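Local atomic coordinates of Non-reducing end beta-L-arabinofuranosidase (Bacteroides thetaiotaomicron, PDB entry 5MQO), a protein that probably hydrolyses glycosidic linkages of complex plant pectin as a gut-bacterial glycoside hydrolase of family GH127, perhaps acting as an aceric acidase. Residues D289-M294 with M320-S325; T278-D283 with A297-Y302; L503-D508 with V515-N520; V44-G49 with G487-T492; L623-I628 with K648-S653. One frame throughout, in Å; residues are numbered along the deposited sequence.

The five contacts illustrate how one chain builds a helical domain and two β-rich regions. Interactions 1 and 2 touch in the catalytic region, their centres about 12 Å apart, and share the loop that leads into helix 297-314; their segments alternate along the chain. Interactions 3 and 4, about 8 Å apart by centres, are neighbours in one seven-stranded antiparallel sheet. Interaction 4 joins segments whose closest ends are 438 residues apart, so both helical contacts are nested inside the loop it closes; an early strand of the catalytic family region thereby borders the middle one. Interaction 5 comes last along the chain, in the C-terminal family region, about 40 Å between centres from each of the others.

Interaction 1: D289-M294 with M320-S325; sequences DQYRAM and MKNLTS
K321 is the first residue of 320-325 to touch the loop, and it does so mainly through its backbone: K321 O lies 4.0 Å from Y291 CD1, near the plane of the ring at its edge. One residue on, N322 carries the main polar link of the contact. Its ND2 donates to Q290 O at 2.8 Å, with the donor standing above the carbonyl plane of Q290, and also to the nearby R288 O, so that two backbone oxygens of the loop share one amide nitrogen. The same ND2 sits over one face of the Y291 ring, 3.5 Å from Y291 CE1 and displaced toward the rim, with ring and amide planes 37° apart. Y291 reaches this place because its CG stands anti to its own carbonyl carbon (chi1 -65°), which puts the ring beside N322 and S325. Q318, one turn back, then ties the two residues together: its NE2 is bonded to both Y291 OH and N322 OD1, fixing the amide's rotation. S325 OG meets the ring edge 3.3 Å from Y291 CD1. The contact thus pins the irregular loop between helices 258-270 and 297-314 onto helix 317-333, whose L323 packs against V307 and A308 of helix 297-314 and against F391 and M395 of helix 382-399.

Interaction 2: T278-D283 with A297-Y302; sequences TDDNQD and AVRANY
R299 and N281 are brought together by two torsions: N281 holds its CG opposite its backbone N (chi1 -170°), turning the amide toward the helix, while R299 bends at chi3 (-126°), bringing its NH1 to N281 OD1. The loop side is a type I β turn from D279 to Q282, closed by Q282 N bonding to D279 O and laid against the first turn of helix 297-314. N281 OD1 accepts a weak but nearly straight hydrogen bond from R299 NH1 at 3.3 Å, arriving near the edge of the guanidinium, and it also lies 3.3 Å from R299 CD, so one oxygen meets both the charged end and the aliphatic stem. The amide itself is steadied by a further weak bond, from N281 ND2 to D283 OD2. D280 O lies over one face of the guanidinium. The D280 carboxylate adds charge without a bond to the arginine: its OD2 is 4.1 Å from R299 NH2 and well out of the guanidinium plane, and its OD1 accepts from H364 N. In this buried setting the attraction probably still favours the arginine's position; H364 packs against R299. Q282, folded at chi2, sets its amide against the backbone of A300, nearly perpendicular to the guanidinium plane of R299. Its NE2 lies 3.8 Å from A300 CB, and its OE1 rests 3.3 Å from R299 CB.

Interaction 3: L503-D508 with V515-N520; sequences LVQETD and VRVTLN
E506 and R516 bring their flat ends together without stacking: the carboxylate and guanidinium planes are 62° apart, and E506 OE1 approaches the guanidinium obliquely. The resulting salt bridge is long, 3.9 Å from E506 OE1 to R516 NH1; the arginine's NE meets a second acid, E574 of strand 572-577. E506 OE1 also lies 3.5 Å from R516 CD, alongside the stem. Another flat group is the amide of Q505, on the sheet face that also bears L503, V517 and L519. Its NE2 rests against V515 CG1 at 3.5 Å, since Q505 runs out extended with CG opposite its backbone N (chi1 177°), while its OE1 takes weak bonds from Y474 OH and N489 ND2. Trimming Q505 to an alanine would take away this amide and would probably open a gap beside V515 CG1 and cost N489 ND2 one of its weak acceptors. Farther along the same face, L503 CD2 meets V517 CG1 at 4.0 Å. Beneath these side chains the backbones form a regular antiparallel hairpin: V504 and T518 exchange two bonds, V504 N to T518 O being 2.7 Å, and E506 and R516 exchange two more. These four backbone bonds define the pairing, with apolar packing on the L503 face, while the stretched ion pair, its arginine shared between two acids, is likely to add only modest electrostatic attraction.

Interaction 4: V44-G49 with G487-T492; sequences VHWTNG and GANTLT
V44, H45 and W46 pair with L491, T490 and N489 as antiparallel β strands, the 44-46 strand forming one outer edge of the seven-stranded sheet and joining the catalytic family region to the middle one. Among the backbone hydrogen bonds, H45 and T490 make the hydrogen-bonded pair, with T490 N to H45 O at 3.0 Å and a return bond from H45 N to T490 O. Past the strand end, T47 N donates to A488 O at 3.1 Å in a nearly straight bond (170°), although the donor stands above the carbonyl plane. A weaker class of polar contact runs from V44 CA to T490 O, 3.2 Å, a CA-H...O approach flanking the regular bonds. Apolar packing follows on the face of V44 and L491, where V44 CG2 touches L491 CD1 at 3.7 Å and Y474 lies against both. Away from that face, T47 CG2 and T490 CG2 meet at 4.1 Å. N489 sits on the V44 side, its OD1 bonded to Y474 OH. The aromatic contacts belong to W46, which stacks on W51 of the helix that follows, while its six-membered ring passes beside G487 CA and N489 CB. That placement follows from a chi1 of -59°, which sets CG opposite the carbonyl carbon and brings the ring's edge to A488 O, 3.4 Å from W46 CE3.

Interaction 5: L623-I628 with K648-S653; sequences LIPADI and KARLAS
P625 overlaps the aliphatic stem of R650: its ring lies obliquely against the methylenes, with P625 CG 4.1 Å from R650 CG and P625 CB the same distance from R650 CD. The arginine bends at chi3 (47°), at the CG-CD bond that lies against the proline, and its NH2 bonds to A668 O, so the closest approaches between the two side chains are carbon to carbon. Replacing P625 by a glycine would strip away the ring, and R650 is likely to lose part of the surface against its stem and become freer to turn. Next to it, L623 and R650 form the hydrogen-bonded pair of the two strands, with L623 N to R650 O at 2.8 Å almost straight (174°) and R650 N returning a bond to L623 O. L623 CD1 also touches R650 CB at 4.2 Å. A649 CB lies 3.6 Å from L623 O; it also meets I624 CD1 in a small apolar cluster with I674 of strand 670-678. After P625 the chain folds back in a type I turn to I628, whose extended side chain lays CG1 3.6 Å from K648 O. Strand 622-625 is thus held between 640-651 and, in parallel, 690-697: a short, strongly twisted antiparallel pairing, after which the chain leaves through a β turn, built into the mixed sheet of the GH127 C-terminal region.

Interaction 1: D289-M294 with M320-S325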
# COMPACT_ATOMS: atom_id res chain seq x y z
N ASP A 289 20.25 13.53 -9.49
CA ASP A 289 21.47 12.89 -8.94
C ASP A 289 21.18 11.74 -7.99
O ASP A 289 22.09 11.03 -7.63
CB ASP A 289 22.37 13.92 -8.22
CG ASP A 289 22.81 15.06 -9.13
OD1 ASP A 289 23.39 14.78 -10.20
OD2 ASP A 289 22.57 16.24 -8.78
N GLN A 290 19.92 11.56 -7.58
CA GLN A 290 19.54 10.53 -6.62
C GLN A 290 19.28 9.23 -7.31
O GLN A 290 18.37 9.15 -8.14
CB GLN A 290 18.26 10.92 -5.89
CG GLN A 290 18.42 12.10 -4.95
CD GLN A 290 17.11 12.52 -4.29
OE1 GLN A 290 16.29 11.68 -3.88
NE2 GLN A 290 16.94 13.82 -4.15
N TYR A 291 20.05 8.20 -6.98
CA TYR A 291 19.85 6.84 -7.53
C TYR A 291 19.62 5.79 -6.42
O TYR A 291 19.71 4.58 -6.67
CB TYR A 291 21.04 6.44 -8.41
CG TYR A 291 21.22 7.27 -9.64
CD1 TYR A 291 20.55 6.94 -10.84
CD2 TYR A 291 22.04 8.41 -9.63
CE1 TYR A 291 20.71 7.70 -12.00
CE2 TYR A 291 22.20 9.21 -10.79
CZ TYR A 291 21.53 8.84 -11.98
OH TYR A 291 21.67 9.58 -13.13
N ARG A 292 19.31 6.27 -5.21
CA ARG A 292 19.08 5.42 -4.06
C ARG A 292 17.95 6.02 -3.16
O ARG A 292 17.67 7.24 -3.20
CB ARG A 292 20.42 5.25 -3.32
CG ARG A 292 21.45 4.40 -4.08
CD ARG A 292 22.78 4.26 -3.33
NE ARG A 292 23.63 3.11 -3.74
CZ ARG A 292 24.79 2.75 -3.14
NH1 ARG A 292 25.28 3.44 -2.11
NH2 ARG A 292 25.47 1.67 -3.56
N ALA A 293 17.29 5.16 -2.38
CA ALA A 293 16.30 5.60 -1.38
C ALA A 293 17.01 6.26 -0.24
O ALA A 293 18.10 5.83 0.11
CB ALA A 293 15.49 4.43 -0.87
N MET A 294 16.39 7.25 0.41
CA MET A 294 17.14 8.12 1.29
C MET A 294 16.74 8.32 2.75
O MET A 294 17.53 7.95 3.67
CB MET A 294 17.20 9.48 0.64
CG MET A 294 18.43 10.26 1.04
SD MET A 294 18.91 11.29 -0.32
CE MET A 294 19.92 10.21 -1.36
N MET A 320 13.00 8.17 -15.16
CA MET A 320 12.88 6.71 -15.08
C MET A 320 14.24 6.04 -14.83
O MET A 320 14.29 4.96 -14.27
CB MET A 320 12.24 6.15 -16.36
CG MET A 320 11.67 4.74 -16.28
SD MET A 320 10.30 4.35 -15.15
CE MET A 320 9.55 5.97 -14.93
N LYS A 321 15.33 6.68 -15.22
CA LYS A 321 16.67 6.20 -14.80
C LYS A 321 16.84 6.30 -13.27
O LYS A 321 17.38 5.40 -12.66
CB LYS A 321 17.81 6.93 -15.55
CG LYS A 321 18.69 6.01 -16.40
CD LYS A 321 19.19 6.61 -17.73
CE LYS A 321 19.62 5.48 -18.67
NZ LYS A 321 20.60 5.90 -19.71
N ASN A 322 16.36 7.39 -12.69
CA ASN A 322 16.36 7.57 -11.25
C ASN A 322 15.36 6.64 -10.61
O ASN A 322 15.70 5.94 -9.67
CB ASN A 322 16.07 9.01 -10.86
CG ASN A 322 17.12 9.98 -11.40
OD1 ASN A 322 16.85 10.73 -12.32
ND2 ASN A 322 18.32 9.94 -10.82
N LEU A 323 14.14 6.61 -11.13
CA LEU A 323 13.07 5.86 -10.45
C LEU A 323 13.35 4.38 -10.43
O LEU A 323 13.06 3.73 -9.43
CB LEU A 323 11.70 6.14 -11.04
CG LEU A 323 11.13 7.55 -10.81
CD1 LEU A 323 9.85 7.74 -11.64
CD2 LEU A 323 10.88 7.84 -9.34
N THR A 324 13.96 3.84 -11.50
CA THR A 324 14.30 2.39 -11.52
C THR A 324 15.49 1.98 -10.64
O THR A 324 15.43 0.92 -10.10
CB THR A 324 14.41 1.79 -12.95
OG1 THR A 324 15.37 2.50 -13.73
CG2 THR A 324 13.14 1.91 -13.66
N SER A 325 16.52 2.77 -10.43
CA SER A 325 17.52 2.35 -9.42
C SER A 325 17.05 2.59 -7.98
O SER A 325 17.48 1.89 -7.07
CB SER A 325 18.97 2.87 -9.66
OG SER A 325 18.93 4.22 -10.03

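Interaction 2: T278-D283 with A297-Y302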
# COMPACT_ATOMS: atom_id res chain seq x y z
N THR A 278 18.51 18.20 3.11
CA THR A 278 18.85 17.09 3.94
C THR A 278 18.47 15.80 3.26
O THR A 278 17.52 15.75 2.49
CB THR A 278 18.17 17.21 5.33
OG1 THR A 278 16.79 17.54 5.18
CG2 THR A 278 18.81 18.31 6.15
N ASP A 279 19.24 14.74 3.52
CA ASP A 279 18.86 13.40 3.10
C ASP A 279 17.45 13.08 3.63
O ASP A 279 16.61 12.54 2.95
CB ASP A 279 19.88 12.36 3.63
CG ASP A 279 21.27 12.51 3.01
OD1 ASP A 279 21.39 13.24 1.98
OD2 ASP A 279 22.22 11.87 3.56
N ASP A 280 17.21 13.48 4.86
CA ASP A 280 15.96 13.23 5.55
C ASP A 280 14.77 13.79 4.81
O ASP A 280 13.73 13.14 4.77
CB ASP A 280 16.04 13.80 6.97
CG ASP A 280 15.02 13.22 7.89
OD1 ASP A 280 14.76 11.97 7.86
OD2 ASP A 280 14.50 14.00 8.69
N ASN A 281 14.91 14.97 4.18
CA ASN A 281 13.89 15.48 3.24
C ASN A 281 14.22 15.25 1.75
O ASN A 281 13.68 15.95 0.87
CB ASN A 281 13.59 16.96 3.52
CG ASN A 281 12.38 17.47 2.73
OD1 ASN A 281 11.33 16.79 2.64
ND2 ASN A 281 12.53 18.65 2.12
N GLN A 282 15.03 14.22 1.45
CA GLN A 282 15.46 13.88 0.08
C GLN A 282 15.81 15.13 -0.77
O GLN A 282 15.43 15.21 -1.95
CB GLN A 282 14.39 13.06 -0.64
CG GLN A 282 13.89 11.81 0.06
CD GLN A 282 13.10 12.07 1.34
OE1 GLN A 282 12.24 12.95 1.40
NE2 GLN A 282 13.39 11.29 2.39
N ASP A 283 16.48 16.13 -0.17
CA ASP A 283 16.76 17.38 -0.88
C ASP A 283 18.15 17.96 -0.60
O ASP A 283 18.33 19.18 -0.73
CB ASP A 283 15.60 18.42 -0.71
CG ASP A 283 15.56 19.14 0.67
OD1 ASP A 283 16.30 18.76 1.61
OD2 ASP A 283 14.75 20.10 0.81
N ALA A 297 10.77 7.89 5.26
CA ALA A 297 10.31 6.99 4.21
C ALA A 297 8.99 7.43 3.55
O ALA A 297 8.78 7.22 2.37
CB ALA A 297 10.26 5.56 4.71
N VAL A 298 8.14 8.09 4.31
CA VAL A 298 6.88 8.64 3.79
C VAL A 298 7.21 9.72 2.75
O VAL A 298 6.75 9.64 1.60
CB VAL A 298 5.97 9.27 4.91
CG1 VAL A 298 4.61 9.64 4.33
CG2 VAL A 298 5.76 8.33 6.08
N ARG A 299 8.01 10.71 3.14
CA ARG A 299 8.43 11.77 2.25
C ARG A 299 9.10 11.18 1.00
O ARG A 299 8.78 11.58 -0.11
CB ARG A 299 9.36 12.75 2.97
CG ARG A 299 8.70 13.58 4.09
CD ARG A 299 9.53 14.78 4.54
NE ARG A 299 9.78 14.82 6.00
CZ ARG A 299 10.64 15.66 6.63
NH1 ARG A 299 11.34 16.61 5.98
NH2 ARG A 299 10.78 15.57 7.95
N ALA A 300 9.99 10.21 1.20
CA ALA A 300 10.68 9.51 0.12
C ALA A 300 9.71 8.88 -0.88
O ALA A 300 9.75 9.11 -2.09
CB ALA A 300 11.54 8.42 0.71
N ASN A 301 8.86 8.03 -0.35
CA ASN A 301 8.05 7.21 -1.18
C ASN A 301 7.00 8.06 -1.90
O ASN A 301 6.80 7.86 -3.09
CB ASN A 301 7.43 6.09 -0.38
CG ASN A 301 8.41 4.99 -0.02
OD1 ASN A 301 9.53 4.93 -0.52
ND2 ASN A 301 7.97 4.09 0.85
N TYR A 302 6.39 9.03 -1.20
CA TYR A 302 5.44 9.95 -1.85
C TYR A 302 6.11 10.80 -2.94
O TYR A 302 5.51 11.02 -3.99
CB TYR A 302 4.67 10.84 -0.83
CG TYR A 302 3.49 10.13 -0.19
CD1 TYR A 302 2.25 10.13 -0.79
CD2 TYR A 302 3.63 9.42 0.98
CE1 TYR A 302 1.16 9.47 -0.23
CE2 TYR A 302 2.55 8.76 1.54
CZ TYR A 302 1.32 8.79 0.94
OH TYR A 302 0.25 8.13 1.51

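Interaction 3: L503-D508 with V515-N520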
# COMPACT_ATOMS: atom_id res chain seq x y z
N LEU A 503 -17.96 -8.25 -15.93
CA LEU A 503 -17.54 -9.59 -15.57
C LEU A 503 -17.65 -9.85 -14.07
O LEU A 503 -17.83 -8.94 -13.27
CB LEU A 503 -16.15 -9.90 -16.15
CG LEU A 503 -14.95 -9.01 -15.78
CD1 LEU A 503 -14.38 -9.35 -14.40
CD2 LEU A 503 -13.86 -9.14 -16.83
N VAL A 504 -17.62 -11.12 -13.73
CA VAL A 504 -17.76 -11.57 -12.36
C VAL A 504 -16.57 -12.45 -12.00
O VAL A 504 -16.25 -13.41 -12.72
CB VAL A 504 -19.07 -12.36 -12.14
CG1 VAL A 504 -19.31 -12.59 -10.66
CG2 VAL A 504 -20.23 -11.58 -12.73
N GLN A 505 -15.91 -12.10 -10.90
CA GLN A 505 -14.73 -12.79 -10.42
C GLN A 505 -15.13 -13.56 -9.19
O GLN A 505 -15.65 -12.97 -8.25
CB GLN A 505 -13.63 -11.78 -10.09
CG GLN A 505 -12.35 -12.43 -9.51
CD GLN A 505 -11.08 -11.64 -9.79
OE1 GLN A 505 -11.04 -10.76 -10.64
NE2 GLN A 505 -10.04 -11.97 -9.10
N GLU A 506 -14.90 -14.87 -9.19
CA GLU A 506 -15.21 -15.70 -8.03
C GLU A 506 -13.93 -16.36 -7.58
O GLU A 506 -13.22 -16.93 -8.41
CB GLU A 506 -16.26 -16.74 -8.38
CG GLU A 506 -17.41 -16.19 -9.22
CD GLU A 506 -18.56 -17.18 -9.35
OE1 GLU A 506 -18.51 -18.06 -10.24
OE2 GLU A 506 -19.49 -17.08 -8.53
N THR A 507 -13.63 -16.26 -6.29
CA THR A 507 -12.43 -16.88 -5.69
C THR A 507 -12.40 -16.70 -4.17
O THR A 507 -12.98 -15.73 -3.68
CB THR A 507 -11.14 -16.27 -6.24
OG1 THR A 507 -10.03 -16.89 -5.59
CG2 THR A 507 -11.09 -14.72 -6.05
N ASP A 508 -11.74 -17.59 -3.44
CA ASP A 508 -11.63 -17.42 -1.97
C ASP A 508 -10.26 -16.85 -1.59
O ASP A 508 -9.89 -16.83 -0.42
CB ASP A 508 -11.95 -18.73 -1.20
CG ASP A 508 -12.26 -18.48 0.33
OD1 ASP A 508 -12.80 -17.41 0.71
OD2 ASP A 508 -11.94 -19.38 1.18
N VAL A 515 -9.09 -18.90 -9.16
CA VAL A 515 -9.86 -17.75 -9.65
C VAL A 515 -10.71 -18.10 -10.88
O VAL A 515 -10.27 -18.80 -11.77
CB VAL A 515 -8.95 -16.53 -9.94
CG1 VAL A 515 -9.76 -15.28 -10.28
CG2 VAL A 515 -8.07 -16.26 -8.73
N ARG A 516 -11.93 -17.62 -10.88
CA ARG A 516 -12.80 -17.78 -12.01
C ARG A 516 -13.29 -16.42 -12.41
O ARG A 516 -13.87 -15.70 -11.57
CB ARG A 516 -13.98 -18.67 -11.65
CG ARG A 516 -14.98 -18.87 -12.78
CD ARG A 516 -16.14 -19.70 -12.31
NE ARG A 516 -15.71 -21.04 -11.94
CZ ARG A 516 -16.50 -21.98 -11.44
NH1 ARG A 516 -17.80 -21.76 -11.24
NH2 ARG A 516 -15.98 -23.16 -11.14
N VAL A 517 -13.08 -16.09 -13.69
CA VAL A 517 -13.60 -14.89 -14.31
C VAL A 517 -14.70 -15.32 -15.27
O VAL A 517 -14.50 -16.14 -16.18
CB VAL A 517 -12.48 -14.08 -15.01
CG1 VAL A 517 -13.03 -12.84 -15.71
CG2 VAL A 517 -11.46 -13.65 -13.96
N THR A 518 -15.89 -14.78 -15.04
CA THR A 518 -17.05 -15.09 -15.84
C THR A 518 -17.46 -13.81 -16.54
O THR A 518 -17.60 -12.79 -15.87
CB THR A 518 -18.20 -15.58 -14.94
OG1 THR A 518 -17.73 -16.62 -14.06
CG2 THR A 518 -19.36 -16.07 -15.78
N LEU A 519 -17.66 -13.87 -17.86
CA LEU A 519 -18.09 -12.72 -18.67
C LEU A 519 -19.60 -12.59 -18.82
O LEU A 519 -20.17 -13.35 -19.58
CB LEU A 519 -17.52 -12.86 -20.06
CG LEU A 519 -16.02 -12.67 -20.08
CD1 LEU A 519 -15.46 -13.36 -21.30
CD2 LEU A 519 -15.65 -11.18 -20.06
N ASN A 520 -20.22 -11.63 -18.12
CA ASN A 520 -21.68 -11.43 -18.23
C ASN A 520 -22.05 -10.73 -19.49
O ASN A 520 -22.78 -11.28 -20.28
CB ASN A 520 -22.26 -10.63 -17.07
CG ASN A 520 -22.15 -11.33 -15.75
OD1 ASN A 520 -22.24 -10.67 -14.71
ND2 ASN A 520 -21.94 -12.64 -15.75

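Interaction 4: V44-G49 with G487-T492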
# COMPACT_ATOMS: atom_id res chain seq x y z
N VAL A 44 -15.69 -1.29 -10.01
CA VAL A 44 -15.38 -2.54 -9.33
C VAL A 44 -16.02 -2.51 -7.94
O VAL A 44 -15.82 -1.55 -7.21
CB VAL A 44 -13.85 -2.77 -9.23
CG1 VAL A 44 -13.51 -4.09 -8.55
CG2 VAL A 44 -13.21 -2.74 -10.62
N HIS A 45 -16.85 -3.52 -7.61
CA HIS A 45 -17.31 -3.75 -6.22
C HIS A 45 -16.77 -5.10 -5.73
O HIS A 45 -16.94 -6.11 -6.40
CB HIS A 45 -18.85 -3.88 -6.09
CG HIS A 45 -19.66 -2.85 -6.82
ND1 HIS A 45 -19.18 -1.61 -7.18
CD2 HIS A 45 -20.96 -2.88 -7.19
CE1 HIS A 45 -20.14 -0.93 -7.79
NE2 HIS A 45 -21.23 -1.67 -7.80
N TRP A 46 -16.16 -5.12 -4.54
CA TRP A 46 -15.95 -6.37 -3.82
C TRP A 46 -17.32 -6.99 -3.51
O TRP A 46 -18.27 -6.26 -3.19
CB TRP A 46 -15.22 -6.18 -2.46
CG TRP A 46 -13.89 -5.57 -2.52
CD1 TRP A 46 -13.48 -4.44 -1.85
CD2 TRP A 46 -12.76 -6.01 -3.29
NE1 TRP A 46 -12.16 -4.17 -2.16
CE2 TRP A 46 -11.70 -5.12 -3.03
CE3 TRP A 46 -12.55 -7.09 -4.16
CZ2 TRP A 46 -10.45 -5.26 -3.61
CZ3 TRP A 46 -11.30 -7.23 -4.75
CH2 TRP A 46 -10.26 -6.31 -4.46
N THR A 47 -17.37 -8.33 -3.58
CA THR A 47 -18.54 -9.13 -3.26
C THR A 47 -18.25 -10.04 -2.05
O THR A 47 -18.30 -9.56 -0.93
CB THR A 47 -18.99 -9.94 -4.51
OG1 THR A 47 -17.90 -10.73 -4.99
CG2 THR A 47 -19.40 -9.02 -5.63
N ASN A 48 -17.91 -11.32 -2.28
CA ASN A 48 -18.08 -12.38 -1.26
C ASN A 48 -16.78 -13.00 -0.83
O ASN A 48 -16.52 -14.16 -1.16
CB ASN A 48 -18.96 -13.54 -1.81
CG ASN A 48 -20.25 -13.06 -2.43
OD1 ASN A 48 -21.06 -12.39 -1.78
ND2 ASN A 48 -20.44 -13.38 -3.71
N GLY A 49 -15.96 -12.29 -0.09
CA GLY A 49 -14.77 -12.95 0.46
C GLY A 49 -14.00 -12.06 1.38
O GLY A 49 -14.59 -11.26 2.11
N GLY A 487 -9.59 -11.30 -5.94
CA GLY A 487 -10.59 -11.15 -4.87
C GLY A 487 -11.97 -11.14 -5.51
O GLY A 487 -12.14 -10.67 -6.65
N ALA A 488 -12.96 -11.67 -4.79
CA ALA A 488 -14.29 -11.80 -5.33
C ALA A 488 -14.84 -10.42 -5.61
O ALA A 488 -14.81 -9.57 -4.72
CB ALA A 488 -15.18 -12.53 -4.36
N ASN A 489 -15.32 -10.19 -6.84
CA ASN A 489 -15.78 -8.89 -7.27
C ASN A 489 -16.64 -8.92 -8.54
O ASN A 489 -16.60 -9.87 -9.31
CB ASN A 489 -14.56 -7.97 -7.52
CG ASN A 489 -13.76 -8.36 -8.76
OD1 ASN A 489 -14.25 -8.31 -9.90
ND2 ASN A 489 -12.52 -8.74 -8.55
N THR A 490 -17.40 -7.83 -8.76
CA THR A 490 -17.89 -7.47 -10.09
C THR A 490 -17.05 -6.35 -10.70
O THR A 490 -16.57 -5.46 -10.00
CB THR A 490 -19.35 -6.98 -10.06
OG1 THR A 490 -19.44 -5.84 -9.21
CG2 THR A 490 -20.28 -8.07 -9.57
N LEU A 491 -16.87 -6.40 -12.02
CA LEU A 491 -16.37 -5.28 -12.81
C LEU A 491 -17.32 -4.99 -13.96
O LEU A 491 -17.58 -5.88 -14.76
CB LEU A 491 -15.01 -5.62 -13.39
CG LEU A 491 -14.48 -4.74 -14.54
CD1 LEU A 491 -14.37 -3.28 -14.13
CD2 LEU A 491 -13.14 -5.28 -14.98
N THR A 492 -17.81 -3.74 -14.03
CA THR A 492 -18.53 -3.21 -15.20
C THR A 492 -17.86 -1.91 -15.68
O THR A 492 -18.00 -0.85 -15.07
CB THR A 492 -20.02 -2.97 -14.91
OG1 THR A 492 -20.16 -1.88 -14.01
CG2 THR A 492 -20.66 -4.20 -14.24

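Interaction 5: L623-I628 with K648-S653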
# COMPACT_ATOMS: atom_id res chain seq x y z
N LEU A 623 11.93 -23.06 17.26
CA LEU A 623 12.69 -23.22 16.01
C LEU A 623 11.87 -23.89 14.94
O LEU A 623 11.19 -24.89 15.20
CB LEU A 623 13.90 -24.12 16.16
CG LEU A 623 14.64 -24.17 17.47
CD1 LEU A 623 15.70 -25.27 17.36
CD2 LEU A 623 15.22 -22.79 17.79
N ILE A 624 11.99 -23.40 13.73
CA ILE A 624 11.28 -23.97 12.61
C ILE A 624 12.25 -24.89 11.85
O ILE A 624 13.19 -24.40 11.23
CB ILE A 624 10.78 -22.84 11.69
CG1 ILE A 624 9.84 -21.90 12.45
CG2 ILE A 624 10.12 -23.41 10.46
CD1 ILE A 624 8.66 -22.59 13.14
N PRO A 625 12.03 -26.22 11.87
CA PRO A 625 12.85 -27.05 11.00
C PRO A 625 12.50 -26.77 9.55
O PRO A 625 11.33 -26.49 9.26
CB PRO A 625 12.47 -28.48 11.38
CG PRO A 625 11.17 -28.38 12.03
CD PRO A 625 11.07 -27.03 12.64
N ALA A 626 13.50 -26.84 8.67
CA ALA A 626 13.32 -26.48 7.22
C ALA A 626 12.29 -27.29 6.46
O ALA A 626 11.65 -26.78 5.55
CB ALA A 626 14.65 -26.54 6.49
N ASP A 627 12.15 -28.56 6.85
CA ASP A 627 11.17 -29.50 6.32
C ASP A 627 9.94 -29.64 7.21
O ASP A 627 9.28 -30.68 7.18
CB ASP A 627 11.83 -30.89 6.12
CG ASP A 627 12.08 -31.65 7.46
OD1 ASP A 627 11.93 -31.11 8.59
OD2 ASP A 627 12.46 -32.84 7.36
N ILE A 628 9.64 -28.64 8.04
CA ILE A 628 8.41 -28.66 8.83
C ILE A 628 7.22 -28.83 7.89
O ILE A 628 7.26 -28.36 6.75
CB ILE A 628 8.25 -27.39 9.70
CG1 ILE A 628 7.12 -27.58 10.72
CG2 ILE A 628 8.04 -26.14 8.83
CD1 ILE A 628 6.76 -26.34 11.50
N LYS A 648 4.32 -28.67 14.02
CA LYS A 648 5.17 -29.04 15.13
C LYS A 648 6.55 -28.42 14.94
O LYS A 648 7.35 -28.84 14.07
CB LYS A 648 5.26 -30.56 15.24
CG LYS A 648 6.03 -31.03 16.48
CD LYS A 648 5.41 -32.28 17.12
CE LYS A 648 4.18 -31.89 17.93
NZ LYS A 648 3.24 -32.99 18.20
N ALA A 649 6.80 -27.40 15.76
CA ALA A 649 8.07 -26.67 15.78
C ALA A 649 9.04 -27.39 16.70
O ALA A 649 8.61 -28.22 17.49
CB ALA A 649 7.82 -25.26 16.27
N ARG A 650 10.32 -27.10 16.62
CA ARG A 650 11.25 -27.64 17.62
C ARG A 650 11.40 -26.65 18.76
O ARG A 650 11.29 -25.45 18.57
CB ARG A 650 12.58 -28.00 16.97
CG ARG A 650 12.42 -29.08 15.90
CD ARG A 650 13.70 -29.46 15.17
NE ARG A 650 14.78 -29.66 16.14
CZ ARG A 650 16.07 -29.62 15.84
NH1 ARG A 650 16.48 -29.43 14.59
NH2 ARG A 650 16.96 -29.78 16.82
N LEU A 651 11.61 -27.15 19.97
CA LEU A 651 11.64 -26.28 21.13
C LEU A 651 13.03 -26.30 21.73
O LEU A 651 13.59 -27.38 21.99
CB LEU A 651 10.64 -26.74 22.18
CG LEU A 651 10.61 -25.94 23.48
CD1 LEU A 651 10.03 -24.57 23.22
CD2 LEU A 651 9.82 -26.66 24.57
N ALA A 652 13.57 -25.10 21.98
CA ALA A 652 14.86 -24.99 22.66
C ALA A 652 14.70 -25.19 24.17
O ALA A 652 13.71 -24.74 24.73
CB ALA A 652 15.48 -23.64 22.37
N SER A 653 15.65 -25.85 24.82
CA SER A 653 15.64 -25.90 26.29
C SER A 653 15.73 -24.47 26.80
O SER A 653 16.36 -23.65 26.15
CB SER A 653 16.84 -26.69 26.82
OG SER A 653 16.84 -28.02 26.33